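Local coordinates for DinB-like domain-containing protein (Enterococcus faecalis, PDB 3CEX) that is of unknown function but belongs to the DinB superfamily, whose members are four-helix bundles that often carry a metal site, at residues A17-F21 against A155-G160; R20-T24 against A162-R166; K42-W46 against A96-V101; W74-F78 against L106-Y110. All blocks are in the same frame, centred on the assembly; numbering follows the deposited sequence.

Contact 1 (A17-F21 against A155-G160)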
loop_
_atom_site.group_PDB
_atom_site.type_symbol
_atom_site.label_atom_id
_atom_site.label_comp_id
_atom_site.label_asym_id
_atom_site.label_seq_id
_atom_site.Cartn_x
_atom_site.Cartn_y
_atom_site.Cartn_z
ATOM N N ALA A 17 4.618 4.114 4.572
ATOM C CA ALA A 17 4.236 4.862 3.350
ATOM C C ALA A 17 5.048 6.173 3.258
ATOM O O ALA A 17 5.645 6.511 2.213
ATOM C CB ALA A 17 2.754 5.175 3.338
ATOM N N HIS A 18 5.095 6.886 4.377
ATOM C CA HIS A 18 5.785 8.164 4.459
ATOM C C HIS A 18 7.257 8.012 4.091
ATOM O O HIS A 18 7.787 8.746 3.235
ATOM C CB HIS A 18 5.623 8.704 5.886
ATOM C CG HIS A 18 6.059 10.124 6.070
ATOM N ND1 HIS A 18 6.120 10.713 7.314
ATOM C CD2 HIS A 18 6.428 11.078 5.183
ATOM C CE1 HIS A 18 6.526 11.967 7.185
ATOM N NE2 HIS A 18 6.712 12.218 5.901
ATOM N N GLU A 19 7.913 7.057 4.739
ATOM C CA GLU A 19 9.319 6.709 4.464
ATOM C C GLU A 19 9.560 6.303 3.001
ATOM O O GLU A 19 10.556 6.711 2.376
ATOM C CB GLU A 19 9.788 5.588 5.448
ATOM C CG GLU A 19 9.796 6.105 6.885
ATOM C CD GLU A 19 9.830 5.046 8.030
ATOM O OE1 GLU A 19 9.639 3.817 7.798
ATOM O OE2 GLU A 19 10.073 5.480 9.212
ATOM N N ARG A 20 8.660 5.513 2.435
ATOM C CA ARG A 20 8.825 5.105 1.036
ATOM C C ARG A 20 8.761 6.294 0.053
ATOM O O ARG A 20 9.556 6.378 -0.845
ATOM C CB ARG A 20 7.770 4.075 0.663
ATOM C CG ARG A 20 7.815 3.576 -0.788
ATOM C CD ARG A 20 6.909 2.384 -0.995
ATOM N NE ARG A 20 7.356 1.249 -0.195
ATOM C CZ ARG A 20 6.697 0.717 0.840
ATOM N NH1 ARG A 20 5.513 1.163 1.219
ATOM N NH2 ARG A 20 7.216 -0.301 1.465
ATOM N N PHE A 21 7.801 7.195 0.236
ATOM C CA PHE A 21 7.712 8.393 -0.593
ATOM C C PHE A 21 9.022 9.230 -0.491
ATOM O O PHE A 21 9.557 9.680 -1.508
ATOM C CB PHE A 21 6.520 9.245 -0.153
ATOM C CG PHE A 21 5.211 8.903 -0.815
ATOM C CD1 PHE A 21 5.039 9.087 -2.171
ATOM C CD2 PHE A 21 4.122 8.513 -0.073
ATOM C CE1 PHE A 21 3.819 8.788 -2.790
ATOM C CE2 PHE A 21 2.938 8.239 -0.689
ATOM C CZ PHE A 21 2.802 8.385 -2.063
ATOM N N ALA A 155 -2.784 5.841 1.183
ATOM C CA ALA A 155 -1.418 6.321 1.320
ATOM C C ALA A 155 -0.429 5.211 0.994
ATOM O O ALA A 155 0.516 5.445 0.204
ATOM C CB ALA A 155 -1.135 6.920 2.716
ATOM N N VAL A 156 -0.623 4.019 1.571
ATOM C CA VAL A 156 0.356 2.948 1.375
ATOM C C VAL A 156 0.368 2.520 -0.085
ATOM O O VAL A 156 1.419 2.371 -0.705
ATOM C CB VAL A 156 0.145 1.772 2.337
ATOM C CG1 VAL A 156 1.133 0.622 2.073
ATOM C CG2 VAL A 156 0.290 2.246 3.796
HETATM N N MSE A 157 -0.809 2.309 -0.648
HETATM C CA MSE A 157 -0.884 1.856 -2.022
HETATM C C MSE A 157 -0.265 2.879 -3.020
HETATM O O MSE A 157 0.411 2.500 -3.980
HETATM C CB MSE A 157 -2.360 1.570 -2.321
HETATM C CG MSE A 157 -2.637 1.398 -3.690
HETATM SE SE MSE A 157 -3.189 3.021 -4.687
HETATM C CE MSE A 157 -4.462 1.916 -5.603
ATOM N N HIS A 158 -0.517 4.165 -2.809
ATOM C CA HIS A 158 0.142 5.204 -3.619
ATOM C C HIS A 158 1.657 5.255 -3.492
ATOM O O HIS A 158 2.333 5.568 -4.465
ATOM C CB HIS A 158 -0.491 6.607 -3.402
ATOM C CG HIS A 158 -1.816 6.740 -4.077
ATOM N ND1 HIS A 158 -2.996 6.838 -3.374
ATOM C CD2 HIS A 158 -2.165 6.635 -5.385
ATOM C CE1 HIS A 158 -4.012 6.880 -4.230
ATOM N NE2 HIS A 158 -3.537 6.748 -5.456
ATOM N N SER A 159 2.177 4.906 -2.326
ATOM C CA SER A 159 3.643 4.862 -2.114
ATOM C C SER A 159 4.267 3.756 -2.982
ATOM O O SER A 159 5.325 3.950 -3.582
ATOM C CB SER A 159 3.977 4.741 -0.611
ATOM O OG SER A 159 3.745 3.440 -0.094
ATOM N N GLY A 160 3.558 2.627 -3.142
ATOM C CA GLY A 160 3.968 1.587 -4.062
ATOM C C GLY A 160 3.957 2.052 -5.492
ATOM O O GLY A 160 4.892 1.770 -6.250
#
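Helix segments 17-21 and 155-160 run nearly parallel, their axes 8.8 Å apart at an angle of 24°, with Ala17 and Val156 bringing their CA atoms within 4.8 Å. The small side chains allow this closeness. Ala17 CB sits 3.8 Å from Val156 CA and also touches the CG2 branch of Val156. Next to it, Ser159 is wedged between Phe21 and Arg20. The Phe21 ring lays one face over the backbone of Ser159, in a CH-pi contact with Ser159 CA 3.9 Å from the ring centroid. The two helices, 8-25 and 144-170, are the first and last long helices of the chain and pack side by side in the DinB-like helical bundle. Phe21 continues inward to Met48 and Thr51 of helix 44-62. On the other flank, Arg20 extends and then bends at chi3 (-64°), which brings NH1 to Ser159 OG at 3.2 Å. The bond is nearly straight, and OG lies at the edge of the guanidinium, in its plane. Ser159 OG in turn donates to Val156 O at 2.6 Å, so the hydroxyl links the arginine to the helix backbone. The other terminal nitrogen of Arg20, NH2, forms a salt bridge with Asp153 of the second subunit.

Contact 2 (R20-T24 against A162-R166). With ACY (acetic acid), chain C.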
loop_
_atom_site.group_PDB
_atom_site.type_symbol
_atom_site.label_atom_id
_atom_site.label_comp_id
_atom_site.label_asym_id
_atom_site.label_seq_id
_atom_site.Cartn_x
_atom_site.Cartn_y
_atom_site.Cartn_z
ATOM N N ARG A 20 8.660 5.513 2.435
ATOM C CA ARG A 20 8.825 5.105 1.036
ATOM C C ARG A 20 8.761 6.294 0.053
ATOM O O ARG A 20 9.556 6.378 -0.845
ATOM C CB ARG A 20 7.770 4.075 0.663
ATOM C CG ARG A 20 7.815 3.576 -0.788
ATOM C CD ARG A 20 6.909 2.384 -0.995
ATOM N NE ARG A 20 7.356 1.249 -0.195
ATOM C CZ ARG A 20 6.697 0.717 0.840
ATOM N NH1 ARG A 20 5.513 1.163 1.219
ATOM N NH2 ARG A 20 7.216 -0.301 1.465
ATOM N N PHE A 21 7.801 7.195 0.236
ATOM C CA PHE A 21 7.712 8.393 -0.593
ATOM C C PHE A 21 9.022 9.230 -0.491
ATOM O O PHE A 21 9.557 9.680 -1.508
ATOM C CB PHE A 21 6.520 9.245 -0.153
ATOM C CG PHE A 21 5.211 8.903 -0.815
ATOM C CD1 PHE A 21 5.039 9.087 -2.171
ATOM C CD2 PHE A 21 4.122 8.513 -0.073
ATOM C CE1 PHE A 21 3.819 8.788 -2.790
ATOM C CE2 PHE A 21 2.938 8.239 -0.689
ATOM C CZ PHE A 21 2.802 8.385 -2.063
ATOM N N GLU A 22 9.520 9.446 0.726
ATOM C CA GLU A 22 10.765 10.186 0.896
ATOM C C GLU A 22 11.994 9.499 0.241
ATOM O O GLU A 22 12.806 10.178 -0.364
ATOM C CB GLU A 22 11.033 10.482 2.379
ATOM C CG GLU A 22 10.098 11.502 3.030
ATOM C CD GLU A 22 9.954 12.869 2.288
ATOM O OE1 GLU A 22 10.942 13.418 1.763
ATOM O OE2 GLU A 22 8.818 13.383 2.244
ATOM N N GLU A 23 12.133 8.180 0.352
ATOM C CA GLU A 23 13.252 7.462 -0.265
ATOM C C GLU A 23 13.189 7.546 -1.786
ATOM O O GLU A 23 14.215 7.613 -2.446
ATOM C CB GLU A 23 13.266 5.972 0.109
ATOM C CG GLU A 23 13.471 5.691 1.563
ATOM C CD GLU A 23 13.211 4.224 1.984
ATOM O OE1 GLU A 23 12.496 3.460 1.264
ATOM O OE2 GLU A 23 13.730 3.848 3.059
ATOM N N THR A 24 11.986 7.494 -2.341
ATOM C CA THR A 24 11.803 7.631 -3.778
ATOM C C THR A 24 12.147 9.049 -4.274
ATOM O O THR A 24 12.939 9.208 -5.199
ATOM C CB THR A 24 10.361 7.166 -4.185
ATOM O OG1 THR A 24 10.376 5.754 -4.355
ATOM C CG2 THR A 24 9.885 7.796 -5.461
ATOM N N ALA A 162 4.355 5.055 -6.535
ATOM C CA ALA A 162 5.475 6.027 -6.709
ATOM C C ALA A 162 6.787 5.358 -7.070
ATOM O O ALA A 162 7.559 5.892 -7.860
ATOM C CB ALA A 162 5.653 6.883 -5.455
ATOM N N VAL A 163 7.038 4.186 -6.497
ATOM C CA VAL A 163 8.221 3.387 -6.858
ATOM C C VAL A 163 8.241 3.022 -8.335
ATOM O O VAL A 163 9.271 3.133 -9.001
ATOM C CB VAL A 163 8.267 2.114 -6.031
ATOM C CG1 VAL A 163 9.358 1.186 -6.536
ATOM C CG2 VAL A 163 8.455 2.460 -4.536
ATOM N N TYR A 164 7.083 2.604 -8.845
ATOM C CA TYR A 164 6.928 2.250 -10.258
ATOM C C TYR A 164 7.105 3.447 -11.191
ATOM O O TYR A 164 7.796 3.347 -12.191
ATOM C CB TYR A 164 5.596 1.470 -10.460
ATOM C CG TYR A 164 5.751 -0.043 -10.327
ATOM C CD1 TYR A 164 6.790 -0.607 -9.602
ATOM C CD2 TYR A 164 4.868 -0.910 -10.933
ATOM C CE1 TYR A 164 6.962 -1.993 -9.514
ATOM C CE2 TYR A 164 5.042 -2.275 -10.854
ATOM C CZ TYR A 164 6.094 -2.808 -10.130
ATOM O OH TYR A 164 6.274 -4.179 -10.036
ATOM N N THR A 165 6.463 4.566 -10.889
ATOM C CA THR A 165 6.662 5.760 -11.692
ATOM C C THR A 165 8.145 6.152 -11.723
ATOM O O THR A 165 8.678 6.539 -12.759
ATOM C CB THR A 165 5.894 6.938 -11.120
ATOM O OG1 THR A 165 4.494 6.701 -11.263
ATOM C CG2 THR A 165 6.279 8.238 -11.876
ATOM N N ARG A 166 8.805 6.091 -10.574
ATOM C CA ARG A 166 10.243 6.380 -10.489
ATOM C C ARG A 166 11.023 5.489 -11.435
ATOM O O ARG A 166 11.865 5.977 -12.206
ATOM C CB ARG A 166 10.760 6.188 -9.054
ATOM C CG ARG A 166 12.237 6.584 -8.816
ATOM C CD ARG A 166 12.828 5.852 -7.609
ATOM N NE ARG A 166 13.078 4.433 -7.848
ATOM C CZ ARG A 166 12.855 3.440 -6.974
ATOM N NH1 ARG A 166 13.144 2.194 -7.319
ATOM N NH2 ARG A 166 12.345 3.670 -5.767
HETATM C C ACY C . 12.528 0.020 -4.322
HETATM O O ACY C . 12.368 1.134 -3.738
HETATM O OXT ACY C . 12.892 -0.087 -5.526
HETATM C CH3 ACY C . 12.281 -1.270 -3.555
#
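Thr24 packs against Ala162, Val163 and Arg166 at the tight centre of this contact, where it is deeply buried against the other helix. Its CG2, anti to the backbone N, brings Thr24 within 3.8 Å of Ala162 O and also meets Arg166 CB. Its hydroxyl is turned the other way, toward Val163 CG2 and the arginine head. Arg166 NH2 donates to Thr24 OG1 at 3.2 Å. This bond is bent, with an angle of 139° at the hydrogen, and OG1 lies 19° out of the guanidinium plane. On the inner side, Ala162 CB touches Phe21 CE1 at 3.8 Å, approaching the ring obliquely.

Toward Arg20 the contact thins out. Arg20 buries little here: its CD meets Val163 CG2 at 3.9 Å before the chain leaves for Asp153 of the second subunit. Beyond Arg166 lies an acetate, probably from the crystallisation liquor. The guanidinium grips it with two nearly straight bonds, Arg166 NH1 to acetate OXT at 2.9 Å and Arg166 NH2 to acetate O at 3.2 Å. NH2 therefore serves both the threonine and the acetate. Arg167 also binds the acetate, and Arg166 NH1 has a salt bridge to the C-terminal carboxylate of Lys172.

The segments belong to helices 8-25 and 144-170, which run nearly parallel here at 12°. Helix 44-62 covers the Phe21 side, while the second subunit lies against Arg20 and Val163.

Contact 3 (K42-W46 against A96-V101)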
loop_
_atom_site.group_PDB
_atom_site.type_symbol
_atom_site.label_atom_id
_atom_site.label_comp_id
_atom_site.label_asym_id
_atom_site.label_seq_id
_atom_site.Cartn_x
_atom_site.Cartn_y
_atom_site.Cartn_z
ATOM N N LYS A 42 0.565 8.439 -13.018
ATOM C CA LYS A 42 0.815 9.705 -12.333
ATOM C C LYS A 42 2.305 9.935 -12.010
ATOM O O LYS A 42 3.080 8.992 -11.784
ATOM C CB LYS A 42 -0.035 9.798 -11.045
ATOM C CG LYS A 42 -1.581 9.624 -11.209
ATOM C CD LYS A 42 -2.215 10.816 -11.973
ATOM C CE LYS A 42 -3.726 10.889 -11.704
ATOM N NZ LYS A 42 -4.535 9.883 -12.481
ATOM N N SER A 43 2.709 11.198 -12.028
ATOM C CA SER A 43 4.033 11.612 -11.566
ATOM C C SER A 43 4.185 11.366 -10.092
ATOM O O SER A 43 3.185 11.268 -9.368
ATOM C CB SER A 43 4.259 13.103 -11.848
ATOM O OG SER A 43 3.438 13.952 -11.067
ATOM N N VAL A 44 5.427 11.264 -9.641
ATOM C CA VAL A 44 5.704 11.186 -8.195
ATOM C C VAL A 44 5.207 12.449 -7.499
ATOM O O VAL A 44 4.627 12.366 -6.430
ATOM C CB VAL A 44 7.194 10.893 -7.890
ATOM C CG1 VAL A 44 7.512 11.000 -6.390
ATOM C CG2 VAL A 44 7.551 9.504 -8.398
ATOM N N THR A 45 5.360 13.604 -8.127
ATOM C CA THR A 45 4.819 14.848 -7.555
ATOM C C THR A 45 3.301 14.736 -7.349
ATOM O O THR A 45 2.799 15.032 -6.245
ATOM C CB THR A 45 5.104 16.065 -8.421
ATOM O OG1 THR A 45 6.502 16.339 -8.423
ATOM C CG2 THR A 45 4.352 17.314 -7.888
ATOM N N TRP A 46 2.573 14.272 -8.369
ATOM C CA TRP A 46 1.100 14.094 -8.209
ATOM C C TRP A 46 0.754 13.110 -7.079
ATOM O O TRP A 46 -0.130 13.366 -6.268
ATOM C CB TRP A 46 0.459 13.632 -9.509
ATOM C CG TRP A 46 -1.072 13.660 -9.495
ATOM C CD1 TRP A 46 -1.862 14.632 -10.036
ATOM C CD2 TRP A 46 -1.972 12.696 -8.913
ATOM N NE1 TRP A 46 -3.175 14.343 -9.844
ATOM C CE2 TRP A 46 -3.287 13.166 -9.148
ATOM C CE3 TRP A 46 -1.802 11.481 -8.229
ATOM C CZ2 TRP A 46 -4.438 12.459 -8.726
ATOM C CZ3 TRP A 46 -2.948 10.783 -7.788
ATOM C CH2 TRP A 46 -4.245 11.286 -8.029
ATOM N N ALA A 96 -4.065 16.417 -14.141
ATOM C CA ALA A 96 -3.011 15.779 -13.341
ATOM C C ALA A 96 -1.611 16.287 -13.717
ATOM O O ALA A 96 -0.769 16.427 -12.856
ATOM C CB ALA A 96 -3.089 14.220 -13.451
ATOM N N ALA A 97 -1.363 16.538 -15.003
ATOM C CA ALA A 97 -0.082 17.090 -15.457
ATOM C C ALA A 97 0.197 18.487 -14.908
ATOM O O ALA A 97 1.320 18.946 -14.969
ATOM C CB ALA A 97 -0.035 17.132 -16.987
ATOM N N LYS A 98 -0.829 19.165 -14.400
ATOM C CA LYS A 98 -0.675 20.484 -13.833
ATOM C C LYS A 98 -0.261 20.440 -12.367
ATOM O O LYS A 98 0.016 21.488 -11.775
ATOM C CB LYS A 98 -1.976 21.286 -13.970
ATOM C CG LYS A 98 -2.289 21.659 -15.410
ATOM C CD LYS A 98 -3.421 22.669 -15.467
ATOM C CE LYS A 98 -4.329 22.503 -16.690
ATOM N NZ LYS A 98 -4.243 23.641 -17.603
ATOM N N VAL A 99 -0.238 19.250 -11.766
ATOM C CA VAL A 99 0.252 19.154 -10.404
ATOM C C VAL A 99 1.769 18.985 -10.497
ATOM O O VAL A 99 2.283 17.888 -10.694
ATOM C CB VAL A 99 -0.414 18.041 -9.607
ATOM C CG1 VAL A 99 0.189 18.001 -8.188
ATOM C CG2 VAL A 99 -1.966 18.245 -9.562
ATOM N N VAL A 100 2.465 20.119 -10.430
ATOM C CA VAL A 100 3.912 20.185 -10.510
ATOM C C VAL A 100 4.384 21.172 -9.445
ATOM O O VAL A 100 3.627 22.057 -9.048
ATOM C CB VAL A 100 4.409 20.621 -11.929
ATOM C CG1 VAL A 100 4.031 19.569 -12.957
ATOM C CG2 VAL A 100 3.859 22.019 -12.335
ATOM N N VAL A 101 5.620 21.000 -8.974
ATOM C CA VAL A 101 6.185 21.879 -7.947
ATOM C C VAL A 101 7.517 22.472 -8.402
ATOM O O VAL A 101 8.235 21.892 -9.240
ATOM C CB VAL A 101 6.410 21.140 -6.597
ATOM C CG1 VAL A 101 5.080 20.784 -5.921
ATOM C CG2 VAL A 101 7.280 19.894 -6.801
HETATM O O HOH W 1 2.064 15.864 -12.457
HETATM O O HOH W 2 0.513 13.358 -12.946
#
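The Trp46 indole meets the loop 96-101 around its pyrrole atoms, with Ala96 O and Val99 CG2 both approaching obliquely. Trp46 NE1 lies 3.6 Å from Ala96 CB, and Trp46 CD1 lies 3.6 Å from Val99 CG2. One face of the indole carries Lys42 CE, 3.4 Å above the plane and offset toward the rim. The bent lysine chain also rests its CD on Ala96 CB. Outside the segments, His50 stacks on Trp46, and His91 ND1 is hydrogen-bonded to Trp46 NE1. Thr45 packs further along the loop, its CG2 3.5 Å from Val99 O, while its OG1 is hydrogen-bonded to Asn34.

Ser43 is the N-cap of helix 44-62. Its OG lies between the backbone N and the carbonyl carbon (chi1 68°), which turns it to accept from Trp46 N at 2.9 Å. The loop side has its own order: residues 96-99 form a type I beta turn, closed by Val99 N to Ala96 O.

A water joins the two elements. It is hydrogen-bonded to Ser43 OG at 2.7 Å and lies within bonding range of Ala96 O and Val99 O. A second water accepts from Ser43 N and is weakly bonded to Ala96 O. Side chains thus join the helix start to the loop by apolar contact, while the polar link between the segments runs through water.

Contact 4 (W74-F78 against L106-Y110)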
loop_
_atom_site.group_PDB
_atom_site.type_symbol
_atom_site.label_atom_id
_atom_site.label_comp_id
_atom_site.label_asym_id
_atom_site.label_seq_id
_atom_site.Cartn_x
_atom_site.Cartn_y
_atom_site.Cartn_z
ATOM N N TRP A 74 -0.971 25.979 2.324
ATOM C CA TRP A 74 -0.211 25.195 1.347
ATOM C C TRP A 74 -0.643 25.488 -0.086
ATOM O O TRP A 74 0.177 25.485 -0.992
ATOM C CB TRP A 74 -0.295 23.699 1.638
ATOM C CG TRP A 74 0.295 23.308 2.948
ATOM C CD1 TRP A 74 -0.384 23.011 4.090
ATOM C CD2 TRP A 74 1.679 23.184 3.266
ATOM N NE1 TRP A 74 0.484 22.686 5.088
ATOM C CE2 TRP A 74 1.763 22.790 4.614
ATOM C CE3 TRP A 74 2.856 23.343 2.540
ATOM C CZ2 TRP A 74 2.977 22.570 5.255
ATOM C CZ3 TRP A 74 4.061 23.137 3.181
ATOM C CH2 TRP A 74 4.115 22.751 4.522
ATOM N N THR A 75 -1.921 25.767 -0.295
ATOM C CA THR A 75 -2.393 26.107 -1.636
ATOM C C THR A 75 -1.607 27.254 -2.294
ATOM O O THR A 75 -1.353 27.211 -3.478
ATOM C CB THR A 75 -3.905 26.398 -1.676
ATOM O OG1 THR A 75 -4.303 26.533 -3.046
ATOM C CG2 THR A 75 -4.262 27.676 -0.923
ATOM N N GLU A 76 -1.224 28.265 -1.521
ATOM C CA GLU A 76 -0.397 29.389 -2.032
ATOM C C GLU A 76 1.057 29.010 -2.327
ATOM O O GLU A 76 1.663 29.559 -3.224
ATOM C CB GLU A 76 -0.402 30.555 -1.047
ATOM C CG GLU A 76 -1.762 31.246 -0.902
ATOM C CD GLU A 76 -2.592 30.709 0.250
ATOM O OE1 GLU A 76 -2.390 29.547 0.656
ATOM O OE2 GLU A 76 -3.462 31.448 0.752
ATOM N N LYS A 77 1.610 28.057 -1.586
ATOM C CA LYS A 77 2.981 27.574 -1.828
ATOM C C LYS A 77 3.075 26.740 -3.083
ATOM O O LYS A 77 4.064 26.808 -3.812
ATOM C CB LYS A 77 3.461 26.711 -0.666
ATOM C CG LYS A 77 3.419 27.376 0.705
ATOM C CD LYS A 77 4.163 28.657 0.730
ATOM C CE LYS A 77 5.637 28.486 0.503
ATOM N NZ LYS A 77 6.276 29.807 0.816
ATOM N N PHE A 78 2.040 25.925 -3.310
ATOM C CA PHE A 78 1.970 25.056 -4.460
ATOM C C PHE A 78 1.640 25.873 -5.714
ATOM O O PHE A 78 2.179 25.602 -6.787
ATOM C CB PHE A 78 0.944 23.936 -4.226
ATOM C CG PHE A 78 1.504 22.745 -3.507
ATOM C CD1 PHE A 78 1.551 22.698 -2.128
ATOM C CD2 PHE A 78 1.976 21.658 -4.221
ATOM C CE1 PHE A 78 2.056 21.577 -1.480
ATOM C CE2 PHE A 78 2.495 20.562 -3.577
ATOM C CZ PHE A 78 2.527 20.515 -2.211
ATOM N N LEU A 106 8.813 21.125 -0.877
ATOM C CA LEU A 106 7.401 21.423 -0.630
ATOM C C LEU A 106 6.556 20.165 -0.450
ATOM O O LEU A 106 5.672 20.101 0.416
ATOM C CB LEU A 106 6.825 22.276 -1.761
ATOM C CG LEU A 106 5.389 22.742 -1.564
ATOM C CD1 LEU A 106 5.235 23.518 -0.284
ATOM C CD2 LEU A 106 4.952 23.576 -2.773
ATOM N N LEU A 107 6.831 19.166 -1.286
ATOM C CA LEU A 107 6.136 17.886 -1.222
ATOM C C LEU A 107 6.412 17.207 0.107
ATOM O O LEU A 107 5.505 16.705 0.721
ATOM C CB LEU A 107 6.599 16.961 -2.355
ATOM C CG LEU A 107 6.232 17.345 -3.802
ATOM C CD1 LEU A 107 7.056 16.559 -4.803
ATOM C CD2 LEU A 107 4.728 17.204 -4.056
ATOM N N SER A 108 7.677 17.213 0.539
ATOM C CA SER A 108 8.067 16.608 1.790
ATOM C C SER A 108 7.387 17.280 2.968
ATOM O O SER A 108 6.960 16.604 3.930
ATOM C CB SER A 108 9.567 16.716 2.007
ATOM O OG SER A 108 10.242 15.897 1.111
ATOM N N ASP A 109 7.358 18.615 2.923
ATOM C CA ASP A 109 6.784 19.418 4.018
ATOM C C ASP A 109 5.271 19.238 4.150
ATOM O O ASP A 109 4.731 19.069 5.278
ATOM C CB ASP A 109 7.141 20.899 3.834
ATOM C CG ASP A 109 8.611 21.190 4.035
ATOM O OD1 ASP A 109 9.362 20.320 4.543
ATOM O OD2 ASP A 109 9.020 22.321 3.679
ATOM N N TYR A 110 4.562 19.242 3.027
ATOM C CA TYR A 110 3.114 19.085 3.101
ATOM C C TYR A 110 2.744 17.638 3.500
ATOM O O TYR A 110 1.845 17.412 4.314
ATOM C CB TYR A 110 2.439 19.508 1.784
ATOM C CG TYR A 110 0.921 19.394 1.779
ATOM C CD1 TYR A 110 0.154 19.768 2.889
ATOM C CD2 TYR A 110 0.255 18.944 0.673
ATOM C CE1 TYR A 110 -1.273 19.658 2.866
ATOM C CE2 TYR A 110 -1.132 18.836 0.651
ATOM C CZ TYR A 110 -1.894 19.183 1.745
ATOM O OH TYR A 110 -3.279 19.059 1.675
#
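Trp74, Phe78 and Tyr110 form an aromatic cluster that fastens the short helix 74-78 to the long helix 104-124. The segments run antiparallel at 168°, with axes 11.3 Å apart. Trp74 leans obliquely over Tyr110: its five-membered ring lies 4.5 Å from the tyrosine ring, centroid to centroid, with the planes at 37°. Tyr110 CB makes a CH-pi contact with the same indole, 4.1 Å from the centroid of the six-membered ring. The tyrosine CG is anti to the backbone N, which sends its ring across the indole, with CD1 over one face. Phe78 meets Tyr110 more steeply, with ring planes at 71°, and Phe78 CE1 lies 3.8 Å from Tyr110 CD2.

Leu106 divides its two methyls between the aromatics. Leu106 CD1 lies at the edge of the indole, in the ring plane, 3.7 Å from Trp74 CZ3, and also touches Lys77 CB. At the far end of the indole, Trp74 CH2 rests 3.6 Å from Asp109 CB. The polar ends are hydrogen-bonded outside the cluster, Tyr110 OH to Asp56 and Trp74 NE1 to Gln72. Trp69 adds a further ring against Phe78 and Tyr110. The other methyl, Leu106 CD2, sits over the centre of the Phe78 ring, 3.5 Å from its centroid.

Contacts 1 and 2 are successive steps along one helix pair, 8-25 with 144-170, their centres about 7 Å apart; they share Arg20 and Phe21, and both touch the second subunit. Contact 3 adjoins contact 2, where Thr165 OG1 lies 2.7 Å from Lys42 O, a probable hydrogen bond. Contact 4 is tied to contact 2 by a similar pair, Glu22 OE1 and Ser108 OG at 2.7 Å. Contacts 3 and 4 touch directly, with Val101 CG1 3.5 Å from Phe78 CE2. Contact 1 touches neither; its nearest atoms are about 5 Å from each. A bound glycerol, probably from the crystallisation liquor, lies about 3 Å from the side chain of His158, and a glycerol also lies about 3 Å from that of Lys42.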